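Malonate decarboxylase subunit alpha (Acinetobacter baumannii ATCC 17978, PDB 6MPR) probably acts as the transferase subunit of malonate decarboxylase, exchanging malonate for acetate on the thiol of an acyl carrier protein so that the malonyl thioester can be decarboxylated. Local coordinates at residues Ile43-Ile48 against Tyr221-Asp226; Met165-Gly170 against Asp204-Leu209; Glu145-Leu150 against Ser181-Glu186; Gly66-Gln71 against Pro233-Asp238; Leu209-Ile214 against Gly341-Leu346. All blocks are in the same frame, centred on the assembly; numbering follows the deposited sequence.

Interaction 1 of 5, residues Ile43-Ile48 against Tyr221-Asp226; sequences IPTQDI and YVVVAD
Ile-43 packs against Tyr-221 and Val-223 on the apolar side of this contact, while Thr-45 and a water bind the strand beside it through polar atoms. On the packed side, Ile-43 CD1 comes within 3.6 Å of Tyr-221 CB, the two side chains crossing at about a right angle. CG1 lies beside the backbone N (chi1 -57°), and this turns the longer branch of the isoleucine over the root of the tyrosine. Val-223 CG2 reaches the carbonyl of Ile-43, and its CG1 meets Ile-48 CD1 at 4.1 Å. Branched residues suit this buried place because they fill it without polar groups; the tyrosine hydroxyl runs on to Asn-35 near helix 22-34.

The backbones join through Ile-43 N, which gives a nearly straight bond (168°) to Val-222 O at 2.8 Å. Further along, the chain of 43-48 turns away from the strand and direct pairing stops. A water fills the step, donating to Ile-43 O at 2.7 Å and to Thr-45 OG1, and accepting from Val-224 N. Thr-45 OG1 in turn donates to Val-224 O at 2.7 Å, tilted 20° from the carbonyl plane, so a short hydroxyl replaces the missing backbone partner. Toward the exposed end the touch is looser: Thr-45 CG2 lies 4.2 Å from Asp-226 N, and the carboxylate of Asp-226 turns to Arg-77.

Strand 42-43 is thus a short outermost strand parallel to 221-224, its chain leaving for helix 48-55, an edge of the parallel alpha/beta sheet on which this part of the protein is built.

Interaction 2 of 5, residues Met165-Gly170 against Asp204-Leu209; sequences MADRQG and DDVSEL
Arg-168 meets Asp-204 at the exposed end of this contact, and its side chain can be followed outward. CB lies 3.9 Å from Asp-204 O, and CG passes the same carbonyl and Asp-204 CA. Extended from CG to NE, the chain then carries CD past the carboxylate and brings NE to Asp-204 OD1 at 3.1 Å. This salt bridge is nearly straight (167°): the oxygen lies in the guanidinium plane and is met on its anti side. At the tip, NH2 donates a hydrogen bond to a water that donates to the same OD1, so a direct and a water-mediated link share one oxygen.

Deeper in, Asp-167 has its CG between the backbone N and the carbonyl carbon (chi1 69°), which turns the carboxylate back over its own turn. OD1 accepts from Gln-169 N at 2.9 Å in an Asx turn, approached from above the carboxylate plane, while OD2 binds Asn-171 and a water and rests against Val-206 CB. A short acid suits the start of a beta turn, since it can reach the amides that follow. Asp-205 repeats the device in the other segment, its OD2 accepting from both Ser-207 N and Ser-207 OG.

The apolar end belongs to Leu-209, whose CD2 presses on Met-165 CG at 3.4 Å, tighter than usual, and on SD; the flexible thioether chain can follow the leucine surface.

The chemistry implies two loops, each partly shaped by an Asx turn of its own, joined by an apolar pair built on the buried Leu-209 and an exposed Arg-168 to Asp-204 ion pair that a water reinforces on the same oxygen.

Interaction 3 of 5, residues Glu145-Leu150 against Ser181-Glu186; sequences ELYSRL and SPALIE
Tyr-147 and Leu-184 both carry CG beside the backbone N (chi1 -50° and -57°), which brings the tyrosine ring and the leucine branches into the groove between helices 143-149 and 181-189. Ala-183 CB sits over one face of the ring, 3.9 Å from Tyr-147 CD2. Leu-184 CD2 comes in obliquely and reaches Tyr-147 CD1 at 3.8 Å. The same methyl meets Leu-150 CD1 at 3.9 Å, so one leucine branch touches both Tyr-147 and Leu-150. Alanine suits the closest approach of the backbones because its single methyl lets the aromatic ring lie near the helix; the leucines fill the flank, and Leu-150 continues onto Ile-93 of strand 90-94.

No direct hydrogen bond joins the segments. A water donates instead to Tyr-147 O and, at 2.8 Å, to Ala-183 O, while the tyrosine hydroxyl reaches beyond the contact to Asp-180. On the outer sides, Glu-145 and Glu-186 bind residues of the second subunit, His-403 and Arg-347 among them.

This is a buried apolar seam: dispersion and ring-face contact join the helices, the water links two main-chain carbonyls across it, Tyr-147 O also accepting from Leu-150 N, and Leu-184 O is buried with no partner in the model.

Interaction 4 of 5, residues Gly66-Gln71 against Pro233-Asp238; sequences GNNQKQ and PLFTRD
Neither segment forms regular helix or strand; the two loops approach most closely at Gln-69 and Leu-234, whose CA atoms are 7.1 Å apart. Loop 66-71 begins after a cis peptide bond, with Gly-66 at positive phi (92°), and folds back on itself. Gln-71 ties this fold, its OE1 accepting from Gly-66 N and its NE2 giving to Asn-67 O and Gln-69 O.

Between the loops, in the conformer described, Asn-68, its CG anti to the backbone N (chi1 -176°), brings ND2 to the edge of the Phe-235 ring, 3.4 Å from CE1, with amide and ring planes 60° apart. Gln-69 CD approaches Phe-235 CE1 at 3.5 Å, its chain crossing the phenylalanine at about a right angle. A flat apolar ring can take an amide N-H at its edge and an amide carbon beside it. Leu-234 CD1 rests on Asn-68 O at 3.4 Å. A water accepts from Gln-69 NE2 and Leu-234 N; no direct hydrogen bond joins the loops.

Gln-69 also binds Thr-323, Asn-301 and Arg-350. The contact thus lies between the loop leading from strand 61-64 to helix 73-79 and the connection from strand 221-224 to helix 244-261.

Interaction 5 of 5, residues Leu209-Ile214 against Gly341-Leu346; sequences LPRVDI and GRDGAL
A salt-bridge network centred on Arg-211 joins the loop before strand 221-224 to the type I beta turn of Gly-341 to Gly-344 and the two residues after it. Arg-211 NH1 bonds Asp-343 OD1 at 2.9 Å on the syn lone pair, with guanidinium and carboxylate planes 51° apart. The same nitrogen gives to Ala-345 O at 2.9 Å, from above the carbonyl plane. NH2 makes an almost straight bond (177°) to Leu-346 O at 2.9 Å, and NE one to Asp-213 OD1. Extended from CG to NE, the arginine reaches across to the turn and offers all three nitrogens at the edge of its plane, a branching that suits several acceptors at once.

Asp-343 uses its other oxygen within its own loop: OD2 accepts from Ala-345 N at 3.1 Å, an Asx turn. Its CB packs on Pro-210 O at 3.4 Å. Ala-345 O is shared, receiving Arg-211 NH1 and Gly-341 N on opposite faces. Asp-213 has a further partner in Arg-347, and Arg-211 packs on Phe-190 of the second subunit.

Four bonds spread over one guanidinium should fix its rotation, and the two flanking aspartates would be expected to stabilise its positive charge.

How the interactions relate
Interactions 1, 2 and 5 lie on one side of the chain's centre, 2 and 5 being 12 Å apart between centres and sharing Leu-209. Interaction 1 touches interaction 2 through Val-222 and Ala-166, joining strand 221-224, next to the outermost of the parallel sheet, to the small sheet holding strand 165-166. Interactions 3 and 4 meet at Ser-181 and Lys-70, and Ile-214 packs on helix 181-189 to connect 5 with 3. Along the chain, interactions 2 and 3 fall between the two halves of interactions 1 and 4, and 5 follows 2 and 3 in series, its segments alternating with those of 1 and 4. Interactions 3 and 5 both reach the second subunit, so both border the subunit interface.

Interaction 1 of 5, residues Ile43-Ile48 against Tyr221-Asp226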
# COMPACT_ATOMS: atom_id res chain seq x y z
N ILE A 43 32.37 2.75 10.34
CA ILE A 43 33.14 3.89 9.81
C ILE A 43 33.48 4.81 10.98
O ILE A 43 32.57 5.24 11.70
CB ILE A 43 32.33 4.65 8.78
CG1 ILE A 43 31.87 3.77 7.62
CG2 ILE A 43 33.12 5.87 8.29
CD1 ILE A 43 30.77 4.44 6.82
N PRO A 44 34.75 5.16 11.17
CA PRO A 44 35.08 6.19 12.16
C PRO A 44 34.38 7.50 11.82
O PRO A 44 34.30 7.89 10.66
CB PRO A 44 36.61 6.32 12.05
CG PRO A 44 37.04 5.04 11.44
CD PRO A 44 35.95 4.63 10.51
N THR A 45 33.83 8.14 12.85
CA THR A 45 33.04 9.35 12.62
C THR A 45 33.81 10.38 11.82
O THR A 45 33.28 11.01 10.90
CB THR A 45 32.60 9.92 13.97
OG1 THR A 45 31.87 8.91 14.67
CG2 THR A 45 31.71 11.16 13.80
N GLN A 46 35.11 10.52 12.11
CA GLN A 46 35.93 11.52 11.46
C GLN A 46 36.16 11.24 9.98
O GLN A 46 36.55 12.15 9.25
CB GLN A 46 37.28 11.63 12.19
CG GLN A 46 38.00 10.29 12.41
CD GLN A 46 37.56 9.55 13.67
OE1 GLN A 46 36.42 9.66 14.11
NE2 GLN A 46 38.49 8.79 14.25
N ASP A 47 35.91 10.01 9.52
CA ASP A 47 36.26 9.62 8.16
C ASP A 47 35.06 9.51 7.23
O ASP A 47 35.18 8.94 6.15
CB ASP A 47 37.00 8.28 8.18
CG ASP A 47 38.29 8.35 8.97
OD1 ASP A 47 38.98 9.40 8.93
OD2 ASP A 47 38.62 7.34 9.63
N ILE A 48 33.91 10.08 7.61
CA ILE A 48 32.68 9.84 6.87
C ILE A 48 32.74 10.45 5.47
O ILE A 48 32.24 9.85 4.51
CB ILE A 48 31.48 10.37 7.69
CG1 ILE A 48 30.14 10.03 7.00
CG2 ILE A 48 31.59 11.88 7.94
CD1 ILE A 48 29.88 8.55 6.85
N TYR A 221 27.36 -0.49 6.21
CA TYR A 221 28.20 0.25 7.15
C TYR A 221 27.35 1.00 8.16
O TYR A 221 26.22 1.42 7.85
CB TYR A 221 29.10 1.27 6.45
CG TYR A 221 30.11 0.66 5.52
CD1 TYR A 221 31.32 0.16 6.00
CD2 TYR A 221 29.85 0.59 4.17
CE1 TYR A 221 32.26 -0.41 5.12
CE2 TYR A 221 30.77 0.03 3.30
CZ TYR A 221 31.96 -0.47 3.77
OH TYR A 221 32.85 -1.00 2.87
N VAL A 222 27.91 1.20 9.35
CA VAL A 222 27.33 2.09 10.35
C VAL A 222 28.37 3.14 10.71
O VAL A 222 29.57 2.94 10.54
CB VAL A 222 26.83 1.35 11.61
CG1 VAL A 222 25.79 0.29 11.25
CG2 VAL A 222 28.01 0.74 12.38
N VAL A 223 27.89 4.29 11.18
CA VAL A 223 28.76 5.36 11.66
C VAL A 223 28.08 6.01 12.85
O VAL A 223 26.87 6.25 12.82
CB VAL A 223 29.07 6.39 10.55
CG1 VAL A 223 27.79 7.12 10.09
CG2 VAL A 223 30.10 7.40 11.03
N VAL A 224 28.83 6.27 13.92
CA VAL A 224 28.31 7.01 15.06
C VAL A 224 28.22 8.48 14.67
O VAL A 224 29.21 9.09 14.27
CB VAL A 224 29.20 6.81 16.30
CG1 VAL A 224 28.67 7.63 17.48
CG2 VAL A 224 29.26 5.34 16.67
N ALA A 225 27.02 9.05 14.78
CA ALA A 225 26.83 10.44 14.38
C ALA A 225 27.57 11.38 15.33
O ALA A 225 27.82 11.04 16.49
CB ALA A 225 25.35 10.79 14.36
N ASP A 226 27.92 12.57 14.82
CA ASP A 226 28.58 13.54 15.68
C ASP A 226 27.66 14.00 16.79
O ASP A 226 28.13 14.48 17.83
CB ASP A 226 29.09 14.75 14.87
CG ASP A 226 28.00 15.39 13.98
OD1 ASP A 226 26.87 14.86 13.89
OD2 ASP A 226 28.30 16.43 13.35
O HOH W 1 31.65 5.83 14.12

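Interaction 2 of 5, residues Met165-Gly170 against Asp204-Leu209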
# COMPACT_ATOMS: atom_id res chain seq x y z
N MET A 165 20.74 2.90 17.62
CA MET A 165 21.85 2.09 18.10
C MET A 165 22.20 1.04 17.06
O MET A 165 21.32 0.53 16.35
CB MET A 165 21.50 1.45 19.45
CG MET A 165 22.61 0.71 20.12
SD MET A 165 22.06 0.03 21.71
CE MET A 165 22.48 1.38 22.81
N ALA A 166 23.49 0.74 16.94
CA ALA A 166 23.95 -0.38 16.14
C ALA A 166 24.94 -1.19 16.95
O ALA A 166 25.64 -0.66 17.82
CB ALA A 166 24.62 0.06 14.83
N ASP A 167 25.00 -2.49 16.67
CA ASP A 167 26.10 -3.29 17.15
C ASP A 167 27.18 -3.31 16.07
O ASP A 167 27.04 -2.67 15.02
CB ASP A 167 25.63 -4.69 17.54
CG ASP A 167 25.20 -5.54 16.35
OD1 ASP A 167 25.43 -5.16 15.18
OD2 ASP A 167 24.61 -6.61 16.59
N ARG A 168 28.26 -4.06 16.29
CA ARG A 168 29.37 -4.03 15.34
C ARG A 168 29.16 -4.94 14.14
O ARG A 168 30.03 -4.99 13.26
CB ARG A 168 30.68 -4.36 16.06
CG ARG A 168 31.05 -3.31 17.08
CD ARG A 168 32.43 -3.56 17.65
NE ARG A 168 32.85 -2.47 18.52
CZ ARG A 168 33.52 -1.40 18.10
NH1 ARG A 168 33.85 -1.28 16.82
NH2 ARG A 168 33.86 -0.45 18.97
N GLN A 169 28.04 -5.64 14.08
CA GLN A 169 27.67 -6.38 12.88
C GLN A 169 26.81 -5.56 11.93
O GLN A 169 26.66 -5.94 10.77
CB GLN A 169 26.94 -7.66 13.25
CG GLN A 169 27.84 -8.76 13.76
CD GLN A 169 28.70 -9.33 12.66
OE1 GLN A 169 28.21 -10.07 11.81
NE2 GLN A 169 29.98 -8.97 12.65
N GLY A 170 26.23 -4.45 12.40
CA GLY A 170 25.31 -3.67 11.61
C GLY A 170 23.84 -3.91 11.88
O GLY A 170 23.01 -3.38 11.14
N ASP A 204 28.75 -3.31 21.29
CA ASP A 204 29.54 -4.41 20.73
C ASP A 204 28.67 -5.55 20.22
O ASP A 204 28.93 -6.09 19.14
CB ASP A 204 30.53 -4.94 21.77
CG ASP A 204 31.51 -3.88 22.23
OD1 ASP A 204 31.86 -3.02 21.41
OD2 ASP A 204 31.93 -3.92 23.41
N ASP A 205 27.64 -5.95 20.97
CA ASP A 205 26.95 -7.20 20.70
C ASP A 205 25.47 -6.95 20.52
O ASP A 205 24.90 -6.03 21.11
CB ASP A 205 27.17 -8.22 21.81
CG ASP A 205 26.60 -9.58 21.45
OD1 ASP A 205 27.17 -10.26 20.57
OD2 ASP A 205 25.57 -9.97 22.04
N VAL A 206 24.84 -7.82 19.71
CA VAL A 206 23.43 -7.67 19.38
C VAL A 206 22.55 -7.74 20.62
O VAL A 206 21.48 -7.13 20.68
CB VAL A 206 23.03 -8.73 18.32
CG1 VAL A 206 23.18 -10.14 18.88
CG2 VAL A 206 21.62 -8.48 17.83
N SER A 207 23.01 -8.47 21.65
CA SER A 207 22.26 -8.63 22.89
C SER A 207 22.11 -7.32 23.66
O SER A 207 21.26 -7.26 24.56
CB SER A 207 22.93 -9.70 23.75
OG SER A 207 24.24 -9.32 24.13
N GLU A 208 22.88 -6.27 23.35
CA GLU A 208 22.63 -5.01 24.04
C GLU A 208 21.54 -4.17 23.37
O GLU A 208 21.03 -3.24 24.00
CB GLU A 208 23.90 -4.16 24.16
CG GLU A 208 23.74 -3.03 25.21
CD GLU A 208 25.02 -2.29 25.56
OE1 GLU A 208 26.12 -2.72 25.13
OE2 GLU A 208 24.92 -1.27 26.27
N LEU A 209 21.20 -4.45 22.11
CA LEU A 209 20.17 -3.67 21.45
C LEU A 209 18.82 -3.97 22.09
O LEU A 209 18.53 -5.12 22.43
CB LEU A 209 20.09 -3.98 19.96
CG LEU A 209 21.32 -3.86 19.08
CD1 LEU A 209 20.94 -4.20 17.64
CD2 LEU A 209 21.88 -2.49 19.13
O HOH W 2 26.35 -8.76 17.25
O HOH W 3 32.75 -0.51 21.75

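Interaction 3 of 5, residues Glu145-Leu150 against Ser181-Glu186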
# COMPACT_ATOMS: atom_id res chain seq x y z
N GLU A 145 3.72 5.66 -2.43
CA GLU A 145 3.99 5.63 -3.87
C GLU A 145 5.49 5.73 -4.15
O GLU A 145 6.03 4.99 -4.98
CB GLU A 145 3.22 6.77 -4.55
CG GLU A 145 3.44 6.93 -6.05
CD GLU A 145 2.83 8.24 -6.56
OE1 GLU A 145 2.72 8.41 -7.80
OE2 GLU A 145 2.49 9.11 -5.72
N LEU A 146 6.17 6.64 -3.46
CA LEU A 146 7.61 6.76 -3.65
C LEU A 146 8.32 5.49 -3.20
O LEU A 146 9.21 5.00 -3.90
CB LEU A 146 8.15 8.00 -2.91
CG LEU A 146 9.64 8.32 -3.08
CD1 LEU A 146 9.95 8.66 -4.52
CD2 LEU A 146 10.06 9.48 -2.18
N TYR A 147 7.94 4.92 -2.05
CA TYR A 147 8.57 3.67 -1.63
C TYR A 147 8.40 2.59 -2.69
O TYR A 147 9.30 1.75 -2.89
CB TYR A 147 8.00 3.12 -0.31
CG TYR A 147 7.89 4.06 0.86
CD1 TYR A 147 8.73 5.15 0.99
CD2 TYR A 147 6.94 3.83 1.87
CE1 TYR A 147 8.61 6.02 2.06
CE2 TYR A 147 6.81 4.69 2.94
CZ TYR A 147 7.65 5.78 3.03
OH TYR A 147 7.55 6.64 4.09
N SER A 148 7.23 2.55 -3.32
CA SER A 148 6.94 1.47 -4.26
C SER A 148 7.82 1.54 -5.50
O SER A 148 8.11 0.50 -6.10
CB SER A 148 5.46 1.51 -4.66
OG SER A 148 5.24 2.51 -5.64
N ARG A 149 8.25 2.73 -5.90
CA ARG A 149 9.10 2.85 -7.08
C ARG A 149 10.49 2.31 -6.84
O ARG A 149 11.21 2.05 -7.81
CB ARG A 149 9.16 4.32 -7.52
CG ARG A 149 7.82 4.83 -7.99
CD ARG A 149 7.94 6.18 -8.65
NE ARG A 149 8.61 6.09 -9.94
CZ ARG A 149 8.98 7.14 -10.67
NH1 ARG A 149 8.79 8.37 -10.21
NH2 ARG A 149 9.57 6.97 -11.84
N LEU A 150 10.89 2.12 -5.57
CA LEU A 150 12.21 1.60 -5.24
C LEU A 150 12.43 0.15 -5.68
O LEU A 150 13.58 -0.31 -5.63
CB LEU A 150 12.45 1.72 -3.72
CG LEU A 150 12.32 3.12 -3.11
CD1 LEU A 150 12.60 3.04 -1.61
CD2 LEU A 150 13.25 4.12 -3.78
N SER A 181 12.31 3.68 7.52
CA SER A 181 13.60 3.03 7.26
C SER A 181 13.48 1.62 6.68
O SER A 181 14.20 1.32 5.72
CB SER A 181 14.43 3.05 8.55
OG SER A 181 14.72 4.40 8.89
N PRO A 182 12.61 0.73 7.18
CA PRO A 182 12.58 -0.62 6.59
C PRO A 182 12.16 -0.61 5.13
O PRO A 182 12.67 -1.42 4.34
CB PRO A 182 11.56 -1.36 7.46
CG PRO A 182 11.46 -0.57 8.72
CD PRO A 182 11.63 0.86 8.28
N ALA A 183 11.26 0.30 4.74
CA ALA A 183 10.80 0.35 3.35
C ALA A 183 11.87 0.92 2.43
O ALA A 183 11.91 0.57 1.25
CB ALA A 183 9.53 1.20 3.23
N LEU A 184 12.73 1.81 2.95
CA LEU A 184 13.78 2.40 2.13
C LEU A 184 14.99 1.48 2.00
O LEU A 184 15.66 1.47 0.96
CB LEU A 184 14.23 3.74 2.74
CG LEU A 184 13.17 4.82 2.96
CD1 LEU A 184 13.76 6.03 3.69
CD2 LEU A 184 12.51 5.22 1.64
N ILE A 185 15.31 0.74 3.07
CA ILE A 185 16.54 -0.05 3.07
C ILE A 185 16.38 -1.34 2.28
O ILE A 185 17.28 -1.72 1.52
CB ILE A 185 16.98 -0.33 4.52
CG1 ILE A 185 17.45 0.98 5.17
CG2 ILE A 185 18.08 -1.39 4.55
CD1 ILE A 185 17.73 0.85 6.66
N GLU A 186 15.26 -2.05 2.45
CA GLU A 186 15.12 -3.37 1.82
C GLU A 186 15.39 -3.35 0.32
O GLU A 186 16.13 -4.23 -0.15
CB GLU A 186 13.75 -3.97 2.12
CG GLU A 186 13.52 -5.27 1.35
CD GLU A 186 12.31 -6.05 1.82
OE1 GLU A 186 11.77 -5.75 2.92
OE2 GLU A 186 11.91 -6.99 1.07
O HOH W 4 9.83 -0.04 -0.49

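Interaction 4 of 5, residues Gly66-Gln71 against Pro233-Asp238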
# COMPACT_ATOMS: atom_id res chain seq x y z
N GLY A 66 15.73 12.56 5.68
CA GLY A 66 14.66 12.44 4.71
C GLY A 66 13.36 11.74 5.07
O GLY A 66 12.46 11.63 4.23
N ASN A 67 13.22 11.23 6.29
CA ASN A 67 11.92 10.81 6.79
C ASN A 67 11.09 12.05 7.09
O ASN A 67 11.61 13.17 7.16
CB ASN A 67 12.01 10.00 8.09
CG ASN A 67 12.86 8.75 7.98
OD1 ASN A 67 12.40 7.72 7.49
ND2 ASN A 67 14.07 8.81 8.52
N ASN A 68 9.79 11.86 7.32
CA ASN A 68 8.99 13.02 7.70
C ASN A 68 9.49 13.64 9.00
O ASN A 68 9.50 14.87 9.13
CB ASN A 68 7.51 12.66 7.82
CG ASN A 68 6.66 13.89 8.12
OD1 ASN A 68 6.31 14.66 7.22
ND2 ASN A 68 6.35 14.10 9.39
N GLN A 69 9.92 12.82 9.96
CA GLN A 69 10.40 13.31 11.25
C GLN A 69 11.90 13.07 11.41
O GLN A 69 12.68 14.02 11.42
CB GLN A 69 9.60 12.66 12.38
CG GLN A 69 8.09 12.89 12.27
CD GLN A 69 7.30 11.82 12.99
OE1 GLN A 69 6.83 10.86 12.37
NE2 GLN A 69 7.14 11.97 14.29
N LYS A 70 12.33 11.81 11.55
CA LYS A 70 13.75 11.50 11.75
C LYS A 70 14.59 11.92 10.55
O LYS A 70 14.25 11.59 9.42
CB LYS A 70 13.90 9.99 11.99
CG LYS A 70 15.32 9.48 11.92
CD LYS A 70 15.36 7.99 12.28
CE LYS A 70 14.83 7.12 11.16
NZ LYS A 70 14.78 5.66 11.54
N GLN A 71 15.69 12.62 10.81
CA GLN A 71 16.63 13.05 9.78
C GLN A 71 18.00 12.46 10.05
O GLN A 71 18.55 12.61 11.15
CB GLN A 71 16.79 14.59 9.69
CG GLN A 71 15.48 15.38 9.63
CD GLN A 71 14.67 15.04 8.40
OE1 GLN A 71 15.22 14.94 7.29
NE2 GLN A 71 13.37 14.83 8.58
N PRO A 233 9.31 18.14 17.03
CA PRO A 233 7.94 17.74 17.36
C PRO A 233 6.95 18.26 16.34
O PRO A 233 6.44 19.38 16.47
CB PRO A 233 7.71 18.38 18.74
CG PRO A 233 8.59 19.58 18.74
CD PRO A 233 9.81 19.21 17.92
N LEU A 234 6.66 17.46 15.33
CA LEU A 234 5.79 17.88 14.24
C LEU A 234 4.34 17.44 14.42
O LEU A 234 3.49 17.83 13.60
CB LEU A 234 6.32 17.34 12.91
CG LEU A 234 7.75 17.78 12.56
CD1 LEU A 234 8.22 17.07 11.31
CD2 LEU A 234 7.83 19.30 12.39
N PHE A 235 4.02 16.67 15.47
CA PHE A 235 2.69 16.10 15.63
C PHE A 235 2.07 16.53 16.96
O PHE A 235 1.21 15.83 17.52
CB PHE A 235 2.73 14.58 15.47
CG PHE A 235 2.99 14.18 14.05
CD1 PHE A 235 4.28 14.11 13.56
CD2 PHE A 235 1.94 14.00 13.16
CE1 PHE A 235 4.52 13.79 12.24
CE2 PHE A 235 2.17 13.70 11.84
CZ PHE A 235 3.46 13.60 11.38
N THR A 236 2.47 17.71 17.43
CA THR A 236 1.97 18.30 18.65
C THR A 236 1.33 19.64 18.31
O THR A 236 1.95 20.48 17.65
CB THR A 236 3.10 18.48 19.67
OG1 THR A 236 3.72 17.21 19.91
CG2 THR A 236 2.57 19.04 20.99
N ARG A 237 0.08 19.82 18.72
CA ARG A 237 -0.58 21.12 18.64
C ARG A 237 -0.87 21.59 20.05
O ARG A 237 -1.46 20.86 20.85
CB ARG A 237 -1.86 21.04 17.81
CG ARG A 237 -1.60 20.84 16.31
CD ARG A 237 -0.89 22.06 15.71
NE ARG A 237 -0.55 21.87 14.30
CZ ARG A 237 0.57 21.28 13.89
NH1 ARG A 237 1.44 20.83 14.78
NH2 ARG A 237 0.82 21.14 12.59
N ASP A 238 -0.43 22.80 20.36
CA ASP A 238 -0.65 23.38 21.69
C ASP A 238 -2.12 23.71 21.88
O ASP A 238 -2.64 24.60 21.20
CB ASP A 238 0.19 24.65 21.85
CG ASP A 238 0.21 25.17 23.28
OD1 ASP A 238 -0.78 24.97 24.03
OD2 ASP A 238 1.21 25.79 23.66
O HOH W 5 7.68 14.62 15.38

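Interaction 5 of 5, residues Leu209-Ile214 against Gly341-Leu346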
# COMPACT_ATOMS: atom_id res chain seq x y z
N LEU A 209 21.20 -4.45 22.11
CA LEU A 209 20.17 -3.67 21.45
C LEU A 209 18.82 -3.97 22.09
O LEU A 209 18.53 -5.12 22.43
CB LEU A 209 20.09 -3.98 19.96
CG LEU A 209 21.32 -3.86 19.08
CD1 LEU A 209 20.94 -4.20 17.64
CD2 LEU A 209 21.88 -2.49 19.13
N PRO A 210 17.97 -2.96 22.27
CA PRO A 210 16.61 -3.23 22.75
C PRO A 210 15.88 -4.24 21.87
O PRO A 210 15.26 -5.19 22.38
CB PRO A 210 15.96 -1.84 22.72
CG PRO A 210 17.16 -0.91 23.01
CD PRO A 210 18.26 -1.52 22.19
N ARG A 211 16.01 -4.09 20.55
CA ARG A 211 15.60 -5.10 19.59
C ARG A 211 16.33 -4.81 18.29
O ARG A 211 16.92 -3.73 18.12
CB ARG A 211 14.09 -5.09 19.38
CG ARG A 211 13.58 -3.76 18.82
CD ARG A 211 12.06 -3.77 18.62
NE ARG A 211 11.61 -2.57 17.93
CZ ARG A 211 10.87 -1.61 18.47
NH1 ARG A 211 10.48 -1.71 19.75
NH2 ARG A 211 10.52 -0.56 17.74
N VAL A 212 16.25 -5.75 17.35
CA VAL A 212 16.76 -5.56 16.00
C VAL A 212 15.60 -5.15 15.11
O VAL A 212 14.66 -5.94 14.91
CB VAL A 212 17.45 -6.83 15.46
CG1 VAL A 212 17.94 -6.58 14.04
CG2 VAL A 212 18.62 -7.25 16.36
N ASP A 213 15.66 -3.93 14.58
CA ASP A 213 14.67 -3.46 13.62
C ASP A 213 15.13 -3.62 12.18
O ASP A 213 14.30 -3.82 11.29
CB ASP A 213 14.36 -1.99 13.88
CG ASP A 213 13.56 -1.78 15.14
OD1 ASP A 213 12.44 -2.30 15.21
OD2 ASP A 213 14.03 -1.09 16.07
N ILE A 214 16.44 -3.50 11.94
CA ILE A 214 17.03 -3.71 10.63
C ILE A 214 18.12 -4.74 10.82
O ILE A 214 19.10 -4.48 11.54
CB ILE A 214 17.63 -2.42 10.03
CG1 ILE A 214 16.61 -1.28 9.98
CG2 ILE A 214 18.23 -2.71 8.65
CD1 ILE A 214 15.48 -1.51 9.02
N GLY A 341 7.20 -3.12 21.20
CA GLY A 341 7.97 -4.34 21.19
C GLY A 341 8.03 -4.99 22.55
O GLY A 341 7.67 -4.41 23.57
N ARG A 342 8.49 -6.24 22.56
CA ARG A 342 8.63 -6.90 23.85
C ARG A 342 9.67 -6.20 24.72
O ARG A 342 9.62 -6.32 25.95
CB ARG A 342 8.97 -8.39 23.67
CG ARG A 342 10.38 -8.69 23.23
CD ARG A 342 10.66 -10.18 23.37
NE ARG A 342 9.76 -10.98 22.53
CZ ARG A 342 10.08 -12.16 22.02
NH1 ARG A 342 11.28 -12.68 22.27
NH2 ARG A 342 9.22 -12.82 21.26
N ASP A 343 10.57 -5.42 24.10
CA ASP A 343 11.45 -4.53 24.84
C ASP A 343 10.69 -3.40 25.53
O ASP A 343 11.20 -2.81 26.49
CB ASP A 343 12.52 -3.95 23.90
CG ASP A 343 11.94 -2.96 22.88
OD1 ASP A 343 11.43 -3.40 21.84
OD2 ASP A 343 11.99 -1.73 23.12
N GLY A 344 9.48 -3.07 25.06
CA GLY A 344 8.66 -2.03 25.66
C GLY A 344 8.39 -0.83 24.77
O GLY A 344 7.38 -0.14 24.96
N ALA A 345 9.24 -0.55 23.78
CA ALA A 345 9.16 0.71 23.04
C ALA A 345 8.30 0.60 21.78
O ALA A 345 8.21 -0.45 21.14
CB ALA A 345 10.57 1.19 22.66
N LEU A 346 7.67 1.73 21.43
CA LEU A 346 6.91 1.86 20.19
C LEU A 346 7.66 1.31 18.99
O LEU A 346 8.88 1.48 18.87
CB LEU A 346 6.59 3.35 19.95
CG LEU A 346 5.87 3.77 18.66
CD1 LEU A 346 4.44 3.22 18.61
CD2 LEU A 346 5.87 5.31 18.47